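Local structure of type II restriction enzyme MspI (Moraxella sp., 1SA3) at residues K36-I41 with K60-K65; I78-S83 with A100-T105; E4-L9 with K32-Y37. The protein recognises the double-stranded DNA sequence 5'-CCGG-3' and cleaves it after the first cytosine to give fragments with terminal 5'-phosphates. One frame throughout, in Å; residues are numbered along the deposited sequence.

Interaction 1: K36-I41 with K60-K65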
loop_
_atom_site.group_PDB
_atom_site.type_symbol
_atom_site.label_atom_id
_atom_site.label_comp_id
_atom_site.label_asym_id
_atom_site.label_seq_id
_atom_site.Cartn_x
_atom_site.Cartn_y
_atom_site.Cartn_z
ATOM N N LYS E 36 -0.764 -14.392 0.800
ATOM C CA LYS E 36 -0.606 -15.727 0.244
ATOM C C LYS E 36 -1.525 -15.954 -0.954
ATOM O O LYS E 36 -1.180 -16.687 -1.876
ATOM C CB LYS E 36 -0.878 -16.770 1.334
ATOM C CG LYS E 36 -0.022 -18.022 1.232
ATOM C CD LYS E 36 -0.730 -19.123 0.492
ATOM C CE LYS E 36 0.050 -20.431 0.581
ATOM N NZ LYS E 36 -0.783 -21.578 0.116
ATOM N N TYR E 37 -2.693 -15.321 -0.934
ATOM C CA TYR E 37 -3.664 -15.440 -2.021
ATOM C C TYR E 37 -3.016 -14.931 -3.312
ATOM O O TYR E 37 -3.145 -15.554 -4.367
ATOM C CB TYR E 37 -4.910 -14.628 -1.662
ATOM C CG TYR E 37 -6.117 -14.783 -2.573
ATOM C CD1 TYR E 37 -6.352 -15.958 -3.293
ATOM C CD2 TYR E 37 -7.061 -13.764 -2.658
ATOM C CE1 TYR E 37 -7.514 -16.100 -4.076
ATOM C CE2 TYR E 37 -8.198 -13.890 -3.416
ATOM C CZ TYR E 37 -8.426 -15.058 -4.125
ATOM O OH TYR E 37 -9.583 -15.156 -4.858
ATOM N N ILE E 38 -2.303 -13.810 -3.225
ATOM C CA ILE E 38 -1.624 -13.258 -4.397
ATOM C C ILE E 38 -0.474 -14.174 -4.811
ATOM O O ILE E 38 -0.312 -14.469 -5.991
ATOM C CB ILE E 38 -1.055 -11.834 -4.121
ATOM C CG1 ILE E 38 -2.196 -10.849 -3.861
ATOM C CG2 ILE E 38 -0.212 -11.349 -5.307
ATOM C CD1 ILE E 38 -3.105 -10.599 -5.058
ATOM N N LEU E 39 0.314 -14.633 -3.840
ATOM C CA LEU E 39 1.445 -15.498 -4.134
ATOM C C LEU E 39 1.023 -16.770 -4.871
ATOM O O LEU E 39 1.703 -17.200 -5.808
ATOM C CB LEU E 39 2.194 -15.859 -2.849
ATOM C CG LEU E 39 2.855 -14.727 -2.046
ATOM C CD1 LEU E 39 3.409 -15.293 -0.748
ATOM C CD2 LEU E 39 3.974 -14.081 -2.850
ATOM N N ASP E 40 -0.100 -17.354 -4.466
ATOM C CA ASP E 40 -0.583 -18.574 -5.104
ATOM C C ASP E 40 -1.132 -18.336 -6.508
ATOM O O ASP E 40 -0.943 -19.162 -7.400
ATOM C CB ASP E 40 -1.652 -19.243 -4.232
ATOM C CG ASP E 40 -1.058 -19.974 -3.037
ATOM O OD1 ASP E 40 0.186 -20.062 -2.949
ATOM O OD2 ASP E 40 -1.839 -20.463 -2.191
ATOM N N ILE E 41 -1.815 -17.215 -6.711
ATOM C CA ILE E 41 -2.353 -16.914 -8.028
ATOM C C ILE E 41 -1.194 -16.770 -9.020
ATOM O O ILE E 41 -1.303 -17.196 -10.171
ATOM C CB ILE E 41 -3.204 -15.616 -8.009
ATOM C CG1 ILE E 41 -4.507 -15.862 -7.247
ATOM C CG2 ILE E 41 -3.499 -15.156 -9.437
ATOM C CD1 ILE E 41 -5.332 -14.607 -6.990
ATOM N N LYS E 60 -9.485 -14.356 -11.810
ATOM C CA LYS E 60 -9.221 -13.735 -13.106
ATOM C C LYS E 60 -9.284 -12.220 -12.931
ATOM O O LYS E 60 -8.468 -11.490 -13.493
ATOM C CB LYS E 60 -10.241 -14.159 -14.164
ATOM C CG LYS E 60 -9.913 -13.579 -15.542
ATOM C CD LYS E 60 -11.002 -13.818 -16.583
ATOM C CE LYS E 60 -10.589 -13.213 -17.932
ATOM N NZ LYS E 60 -11.673 -13.226 -18.945
ATOM N N ASP E 61 -10.253 -11.750 -12.147
ATOM C CA ASP E 61 -10.390 -10.315 -11.900
ATOM C C ASP E 61 -9.144 -9.796 -11.187
ATOM O O ASP E 61 -8.618 -8.746 -11.533
ATOM C CB ASP E 61 -11.625 -10.017 -11.040
ATOM C CG ASP E 61 -11.776 -8.530 -10.725
ATOM O OD1 ASP E 61 -11.819 -7.715 -11.674
ATOM O OD2 ASP E 61 -11.852 -8.163 -9.528
ATOM N N ILE E 62 -8.681 -10.545 -10.192
ATOM C CA ILE E 62 -7.495 -10.171 -9.422
ATOM C C ILE E 62 -6.243 -10.166 -10.300
ATOM O O ILE E 62 -5.513 -9.167 -10.350
ATOM C CB ILE E 62 -7.300 -11.143 -8.238
ATOM C CG1 ILE E 62 -8.493 -11.010 -7.279
ATOM C CG2 ILE E 62 -5.965 -10.863 -7.532
ATOM C CD1 ILE E 62 -8.567 -12.118 -6.208
ATOM N N SER E 63 -6.002 -11.267 -11.010
ATOM C CA SER E 63 -4.835 -11.350 -11.874
ATOM C C SER E 63 -4.866 -10.305 -13.011
ATOM O O SER E 63 -3.837 -9.702 -13.328
ATOM C CB SER E 63 -4.687 -12.777 -12.429
ATOM O OG SER E 63 -5.822 -13.185 -13.171
ATOM N N SER E 64 -6.031 -10.084 -13.615
ATOM C CA SER E 64 -6.148 -9.087 -14.686
ATOM C C SER E 64 -5.872 -7.673 -14.162
ATOM O O SER E 64 -5.233 -6.871 -14.832
ATOM C CB SER E 64 -7.542 -9.118 -15.325
ATOM O OG SER E 64 -7.708 -10.264 -16.142
ATOM N N LYS E 65 -6.363 -7.363 -12.968
ATOM C CA LYS E 65 -6.121 -6.044 -12.397
ATOM C C LYS E 65 -4.625 -5.856 -12.142
ATOM O O LYS E 65 -4.093 -4.759 -12.303
ATOM C CB LYS E 65 -6.894 -5.865 -11.081
ATOM C CG LYS E 65 -8.375 -5.554 -11.256
ATOM C CD LYS E 65 -9.108 -5.573 -9.925
ATOM C CE LYS E 65 -10.579 -5.222 -10.117
ATOM N NZ LYS E 65 -11.381 -5.361 -8.870
#

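Interaction 2: I78-S83 with A100-T105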
loop_
_atom_site.group_PDB
_atom_site.type_symbol
_atom_site.label_atom_id
_atom_site.label_comp_id
_atom_site.label_asym_id
_atom_site.label_seq_id
_atom_site.Cartn_x
_atom_site.Cartn_y
_atom_site.Cartn_z
ATOM N N ILE E 78 6.172 -15.494 -20.345
ATOM C CA ILE E 78 6.663 -16.843 -20.572
ATOM C C ILE E 78 6.800 -17.621 -19.274
ATOM O O ILE E 78 6.654 -18.838 -19.255
ATOM C CB ILE E 78 8.034 -16.824 -21.290
ATOM C CG1 ILE E 78 7.914 -16.068 -22.618
ATOM C CG2 ILE E 78 8.530 -18.239 -21.518
ATOM C CD1 ILE E 78 6.812 -16.567 -23.538
ATOM N N ASP E 79 7.091 -16.921 -18.185
ATOM C CA ASP E 79 7.226 -17.579 -16.897
ATOM C C ASP E 79 6.950 -16.594 -15.776
ATOM O O ASP E 79 7.094 -15.381 -15.947
ATOM C CB ASP E 79 8.626 -18.171 -16.741
ATOM C CG ASP E 79 8.713 -19.163 -15.594
ATOM O OD1 ASP E 79 7.671 -19.745 -15.228
ATOM O OD2 ASP E 79 9.821 -19.374 -15.068
ATOM N N VAL E 80 6.555 -17.126 -14.628
ATOM C CA VAL E 80 6.237 -16.306 -13.472
ATOM C C VAL E 80 6.565 -17.066 -12.201
ATOM O O VAL E 80 6.480 -18.294 -12.160
ATOM C CB VAL E 80 4.730 -15.957 -13.413
ATOM C CG1 VAL E 80 4.485 -14.874 -12.360
ATOM C CG2 VAL E 80 4.231 -15.511 -14.772
ATOM N N SER E 81 6.945 -16.319 -11.172
ATOM C CA SER E 81 7.252 -16.866 -9.859
ATOM C C SER E 81 6.988 -15.744 -8.861
ATOM O O SER E 81 6.972 -14.566 -9.230
ATOM C CB SER E 81 8.710 -17.312 -9.769
ATOM O OG SER E 81 9.585 -16.210 -9.845
ATOM N N SER E 82 6.779 -16.102 -7.603
ATOM C CA SER E 82 6.496 -15.101 -6.581
ATOM C C SER E 82 7.007 -15.560 -5.231
ATOM O O SER E 82 7.238 -16.750 -5.017
ATOM C CB SER E 82 4.988 -14.857 -6.496
ATOM O OG SER E 82 4.309 -16.043 -6.114
ATOM N N SER E 83 7.177 -14.619 -4.312
ATOM C CA SER E 83 7.657 -14.969 -2.991
ATOM C C SER E 83 7.481 -13.855 -1.977
ATOM O O SER E 83 7.428 -12.671 -2.326
ATOM C CB SER E 83 9.139 -15.343 -3.050
ATOM O OG SER E 83 9.947 -14.191 -3.227
ATOM N N ALA E 100 6.040 -8.523 -0.690
ATOM C CA ALA E 100 6.284 -9.690 -1.528
ATOM C C ALA E 100 6.647 -9.240 -2.928
ATOM O O ALA E 100 6.518 -8.063 -3.259
ATOM C CB ALA E 100 5.029 -10.549 -1.590
ATOM N N THR E 101 7.088 -10.184 -3.752
ATOM C CA THR E 101 7.450 -9.870 -5.123
ATOM C C THR E 101 6.965 -10.925 -6.107
ATOM O O THR E 101 6.736 -12.086 -5.743
ATOM C CB THR E 101 8.981 -9.742 -5.297
ATOM O OG1 THR E 101 9.608 -11.002 -5.026
ATOM C CG2 THR E 101 9.541 -8.705 -4.347
ATOM N N ILE E 102 6.792 -10.495 -7.353
ATOM C CA ILE E 102 6.405 -11.376 -8.456
ATOM C C ILE E 102 7.425 -11.046 -9.543
ATOM O O ILE E 102 7.715 -9.864 -9.781
ATOM C CB ILE E 102 5.013 -11.045 -9.032
ATOM C CG1 ILE E 102 3.935 -11.248 -7.970
ATOM C CG2 ILE E 102 4.728 -11.928 -10.270
ATOM C CD1 ILE E 102 2.559 -10.817 -8.440
ATOM N N ARG E 103 8.003 -12.068 -10.162
ATOM C CA ARG E 103 8.944 -11.843 -11.254
ATOM C C ARG E 103 8.357 -12.442 -12.527
ATOM O O ARG E 103 7.975 -13.615 -12.551
ATOM C CB ARG E 103 10.304 -12.486 -10.968
ATOM C CG ARG E 103 11.265 -12.388 -12.158
ATOM C CD ARG E 103 12.626 -13.000 -11.852
ATOM N NE ARG E 103 13.340 -12.257 -10.818
ATOM C CZ ARG E 103 13.889 -11.056 -10.985
ATOM N NH1 ARG E 103 13.821 -10.433 -12.155
ATOM N NH2 ARG E 103 14.502 -10.469 -9.968
ATOM N N PHE E 104 8.260 -11.631 -13.578
ATOM C CA PHE E 104 7.734 -12.110 -14.852
ATOM C C PHE E 104 8.881 -12.242 -15.830
ATOM O O PHE E 104 9.724 -11.347 -15.920
ATOM C CB PHE E 104 6.724 -11.135 -15.453
ATOM C CG PHE E 104 5.510 -10.912 -14.614
ATOM C CD1 PHE E 104 5.445 -9.838 -13.731
ATOM C CD2 PHE E 104 4.410 -11.752 -14.729
ATOM C CE1 PHE E 104 4.292 -9.603 -12.977
ATOM C CE2 PHE E 104 3.265 -11.523 -13.981
ATOM C CZ PHE E 104 3.208 -10.445 -13.106
ATOM N N THR E 105 8.918 -13.350 -16.558
ATOM C CA THR E 105 9.963 -13.573 -17.548
ATOM C C THR E 105 9.307 -13.491 -18.918
ATOM O O THR E 105 8.254 -14.090 -19.151
ATOM C CB THR E 105 10.623 -14.953 -17.364
ATOM O OG1 THR E 105 11.255 -14.999 -16.081
ATOM C CG2 THR E 105 11.678 -15.199 -18.442
HETATM O O HOH W 1 9.674 -15.385 -13.974
HETATM O O HOH W 2 10.224 -11.436 -2.478
#

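Interaction 3: E4-L9 with K32-Y37. With NA (sodium ion), chain G.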
loop_
_atom_site.group_PDB
_atom_site.type_symbol
_atom_site.label_atom_id
_atom_site.label_comp_id
_atom_site.label_asym_id
_atom_site.label_seq_id
_atom_site.Cartn_x
_atom_site.Cartn_y
_atom_site.Cartn_z
ATOM N N GLU E 4 -12.579 -21.812 -4.726
ATOM C CA GLU E 4 -11.853 -23.024 -4.397
ATOM C C GLU E 4 -10.535 -22.662 -3.713
ATOM O O GLU E 4 -10.187 -23.226 -2.679
ATOM C CB GLU E 4 -11.577 -23.829 -5.668
ATOM C CG GLU E 4 -11.030 -25.222 -5.416
ATOM C CD GLU E 4 -10.625 -25.942 -6.698
ATOM O OE1 GLU E 4 -10.498 -27.185 -6.662
ATOM O OE2 GLU E 4 -10.419 -25.272 -7.733
ATOM N N LEU E 5 -9.798 -21.717 -4.294
ATOM C CA LEU E 5 -8.520 -21.305 -3.724
ATOM C C LEU E 5 -8.683 -20.604 -2.381
ATOM O O LEU E 5 -7.983 -20.930 -1.427
ATOM C CB LEU E 5 -7.772 -20.376 -4.688
ATOM C CG LEU E 5 -6.423 -19.836 -4.199
ATOM C CD1 LEU E 5 -5.468 -20.987 -3.889
ATOM C CD2 LEU E 5 -5.832 -18.915 -5.261
ATOM N N LEU E 6 -9.598 -19.645 -2.300
ATOM C CA LEU E 6 -9.788 -18.921 -1.045
ATOM C C LEU E 6 -10.299 -19.845 0.046
ATOM O O LEU E 6 -9.925 -19.706 1.208
ATOM C CB LEU E 6 -10.760 -17.755 -1.212
ATOM C CG LEU E 6 -10.173 -16.360 -1.440
ATOM C CD1 LEU E 6 -11.284 -15.329 -1.233
ATOM C CD2 LEU E 6 -9.015 -16.089 -0.460
ATOM N N SER E 7 -11.161 -20.785 -0.325
ATOM C CA SER E 7 -11.697 -21.719 0.657
ATOM C C SER E 7 -10.535 -22.499 1.251
ATOM O O SER E 7 -10.488 -22.747 2.454
ATOM C CB SER E 7 -12.695 -22.678 0.005
ATOM O OG SER E 7 -13.185 -23.602 0.967
ATOM N N LYS E 8 -9.588 -22.870 0.399
ATOM C CA LYS E 8 -8.417 -23.607 0.851
ATOM C C LYS E 8 -7.571 -22.767 1.797
ATOM O O LYS E 8 -7.139 -23.246 2.846
ATOM C CB LYS E 8 -7.563 -24.043 -0.340
ATOM C CG LYS E 8 -6.204 -24.597 0.061
ATOM C CD LYS E 8 -5.351 -24.921 -1.162
ATOM C CE LYS E 8 -3.872 -24.961 -0.810
ATOM N NZ LYS E 8 -3.571 -25.980 0.226
ATOM N N LEU E 9 -7.333 -21.511 1.426
ATOM C CA LEU E 9 -6.525 -20.631 2.264
ATOM C C LEU E 9 -7.205 -20.337 3.601
ATOM O O LEU E 9 -6.548 -20.324 4.640
ATOM C CB LEU E 9 -6.214 -19.321 1.522
ATOM C CG LEU E 9 -5.438 -19.482 0.204
ATOM C CD1 LEU E 9 -5.118 -18.119 -0.387
ATOM C CD2 LEU E 9 -4.155 -20.256 0.447
ATOM N N LYS E 32 -1.946 -12.082 6.435
ATOM C CA LYS E 32 -1.029 -13.065 5.876
ATOM C C LYS E 32 -1.748 -13.902 4.829
ATOM O O LYS E 32 -1.165 -14.296 3.819
ATOM C CB LYS E 32 -0.495 -13.981 6.983
ATOM C CG LYS E 32 0.469 -13.313 7.969
ATOM N N LEU E 33 -3.025 -14.173 5.073
ATOM C CA LEU E 33 -3.805 -14.979 4.151
ATOM C C LEU E 33 -3.925 -14.322 2.786
ATOM O O LEU E 33 -3.741 -14.977 1.763
ATOM C CB LEU E 33 -5.199 -15.248 4.726
ATOM C CG LEU E 33 -6.120 -16.207 3.957
ATOM C CD1 LEU E 33 -7.236 -16.706 4.882
ATOM C CD2 LEU E 33 -6.705 -15.511 2.733
ATOM N N TYR E 34 -4.227 -13.031 2.756
ATOM C CA TYR E 34 -4.380 -12.369 1.469
ATOM C C TYR E 34 -3.064 -12.139 0.738
ATOM O O TYR E 34 -3.045 -12.011 -0.490
ATOM C CB TYR E 34 -5.205 -11.089 1.620
ATOM C CG TYR E 34 -6.682 -11.422 1.650
ATOM C CD1 TYR E 34 -7.365 -11.598 2.863
ATOM C CD2 TYR E 34 -7.366 -11.684 0.466
ATOM C CE1 TYR E 34 -8.694 -12.035 2.882
ATOM C CE2 TYR E 34 -8.682 -12.120 0.470
ATOM C CZ TYR E 34 -9.343 -12.296 1.677
ATOM O OH TYR E 34 -10.643 -12.752 1.663
ATOM N N GLU E 35 -1.962 -12.101 1.478
ATOM C CA GLU E 35 -0.667 -11.978 0.821
ATOM C C GLU E 35 -0.472 -13.306 0.096
ATOM O O GLU E 35 -0.089 -13.355 -1.071
ATOM C CB GLU E 35 0.469 -11.796 1.827
ATOM C CG GLU E 35 1.844 -11.833 1.154
ATOM C CD GLU E 35 2.991 -11.678 2.126
ATOM O OE1 GLU E 35 2.872 -10.856 3.057
ATOM O OE2 GLU E 35 4.016 -12.370 1.947
ATOM N N LYS E 36 -0.764 -14.392 0.800
ATOM C CA LYS E 36 -0.606 -15.727 0.244
ATOM C C LYS E 36 -1.525 -15.954 -0.954
ATOM O O LYS E 36 -1.180 -16.687 -1.876
ATOM C CB LYS E 36 -0.878 -16.770 1.334
ATOM C CG LYS E 36 -0.022 -18.022 1.232
ATOM C CD LYS E 36 -0.730 -19.123 0.492
ATOM C CE LYS E 36 0.050 -20.431 0.581
ATOM N NZ LYS E 36 -0.783 -21.578 0.116
ATOM N N TYR E 37 -2.693 -15.321 -0.934
ATOM C CA TYR E 37 -3.664 -15.440 -2.021
ATOM C C TYR E 37 -3.016 -14.931 -3.312
ATOM O O TYR E 37 -3.145 -15.554 -4.367
ATOM C CB TYR E 37 -4.910 -14.628 -1.662
ATOM C CG TYR E 37 -6.117 -14.783 -2.573
ATOM C CD1 TYR E 37 -6.352 -15.958 -3.293
ATOM C CD2 TYR E 37 -7.061 -13.764 -2.658
ATOM C CE1 TYR E 37 -7.514 -16.100 -4.076
ATOM C CE2 TYR E 37 -8.198 -13.890 -3.416
ATOM C CZ TYR E 37 -8.426 -15.058 -4.125
ATOM O OH TYR E 37 -9.583 -15.156 -4.858
HETATM NA NA NA G . 5.118 -10.471 3.624
HETATM O O HOH W 3 7.060 -9.496 4.340
HETATM O O HOH W 4 4.110 -8.634 4.798
#

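Interaction 1: K36-I41 with K60-K65
Ile62 has CG1 beside its backbone N (chi1 -64°) and a straight run on to CD1, which carries that methyl to the ring of Tyr37; the same rotation turns its CG2 branch to Ile38 and Ile41. This is the apolar core of a helix-helix crossing: segments 36-41 and 60-65, from helices 23-41 and 57-69, cross at -82°, their axes 10.9 Å apart. No hydrogen bond joins the two segments. CG2 of Ile62 rests against two methyl ends, CD1 of Ile38 and CD1 of Ile41, each 3.8 Å away. Ile41, one turn after Tyr37, also holds its CD1 3.9 Å above one face of the Tyr37 ring, offset toward the rim, which ties Tyr37, Ile41 and Ile62 together. The ring is fixed at its far end, where Tyr37 OH hydrogen-bonds with Glu59 and Gln58 of helix 57-69. Next to it, Ile41 CG2 meets Ser63 CB at 4.0 Å. Beyond the crossing, Ile62 continues onto Tyr214 and Val217, and Ile38 onto Leu116 and Ile118, so both helices pack on the central sheet. Packing is tightest where Ile62 CD1 approaches Tyr37 CE2 obliquely, at 3.3 Å.

Interaction 2: I78-S83 with A100-T105
The Phe104 ring has the CG2 methyl of Ile102, its neighbour two residues back on the same strand, 3.5 Å above one face and offset toward the rim; from the partner strand Val80 CG2 comes obliquely to Phe104 CD2, at 3.8 Å. Val80 and Phe104 lie side by side and point the same way. Val80 divides its two methyls between Ile102 and Phe104: CG1, anti to the backbone N (chi1 -169°), reaches Ile102 CG2 at 3.6 Å, and CG2 takes the ring. Ser82 completes this face, which is covered by helices 45-51 and 57-69; its OG hydrogen-bonds to Leu39 O.

The backbones form an antiparallel pair at one edge of the five-stranded sheet of a PDDEXK nuclease. Asp79 with Thr105, Ser81 with Arg103 and Ser83 with Thr101 are the hydrogen-bonded pairs, and Val80-Phe104 and Ser82-Ile102 the non-hydrogen-bonded ones. At one end Ile78 and Asp79 both face Thr105 in a classic beta bulge: Thr105 O accepts from Ile78 N at 2.8 Å and from Asp79 N at 3.2 Å.

The opposite face is polar. One water gives a proton to Arg103 O, 2.8 Å away, hydrogen-bonds with Thr105 OG1 and reaches Asp79 O only weakly; a second bridges Ser83 OG and Thr101 OG1, which are themselves 3.7 Å apart. The pair is thus amphipathic: backbone bonds hold the strands together, carbon contacts and the Ser82 OG bond fasten one face to the helical layer, and the other carries hydroxyls and water.

Interaction 3: E4-L9 with K32-Y37
A two-helix packing layer beside the metal site is built here: the N-terminal helix 4-12 lies against helix 23-41, whose Glu35 binds sodium. The segments run roughly antiparallel, at 142°, with axes 10.4 Å apart, and the interface is made of leucines around the Tyr37 ring. Leu6 lies over one face of that ring: its CD2 sits 3.6 Å from the centroid, only 4° off the normal, a CH-pi contact, while its CG is near Tyr37 CZ. Leu5 comes from another direction, with CD2 at the ring edge, in plane, 3.5 Å from Tyr37 CE1. Leu9 CD1 abuts the base of the side chain, 3.7 Å from Tyr37 CB. Having CG anti to the backbone N (chi1 -171°), Tyr37 projects its ring into this leucine group.

Leu33 extends the same seam, its CG 4.0 Å from Leu9 CB, and Leu6 also touches Tyr34, whose OH is hydrogen-bonded to Tyr10. At the rim Lys36 bends at chi2 and passes obliquely over Leu9, Lys36 CD to Leu9 CD2 at 3.6 Å, while its NZ forms a salt bridge with Asp40. Glu35 leaves the helix on a side remote from the leucines. Its carboxylate chelates sodium unevenly, OE1 at 2.4 Å and OE2 at 2.8 Å, and the other ligands are two waters, Asp84 OD2 and the backbone O of Asp99.

Overall arrangement
Helix 23-41 connects all three contacts. Interactions 1 and 3 have centres 10 Å apart and share Tyr37, whose ring is packed by helix 4-12 as well as by helix 57-69; Ile41 CG1 also meets Leu5 CD2 at 3.9 Å. Toward the sheet, interaction 1 touches interaction 2, 12 Å away between centres, where Leu39 CD2 packs 3.9 Å from Ala100 CB. Interactions 2 and 3 lie 18 Å apart yet converge at the sodium ion: Ala100 CB is 4.1 Å from Glu35 OE2, and the metal ligands Asp84 and Asp99 directly adjoin segments 78-83 and 100-105. Helix and strand pair thus come together at the metal site.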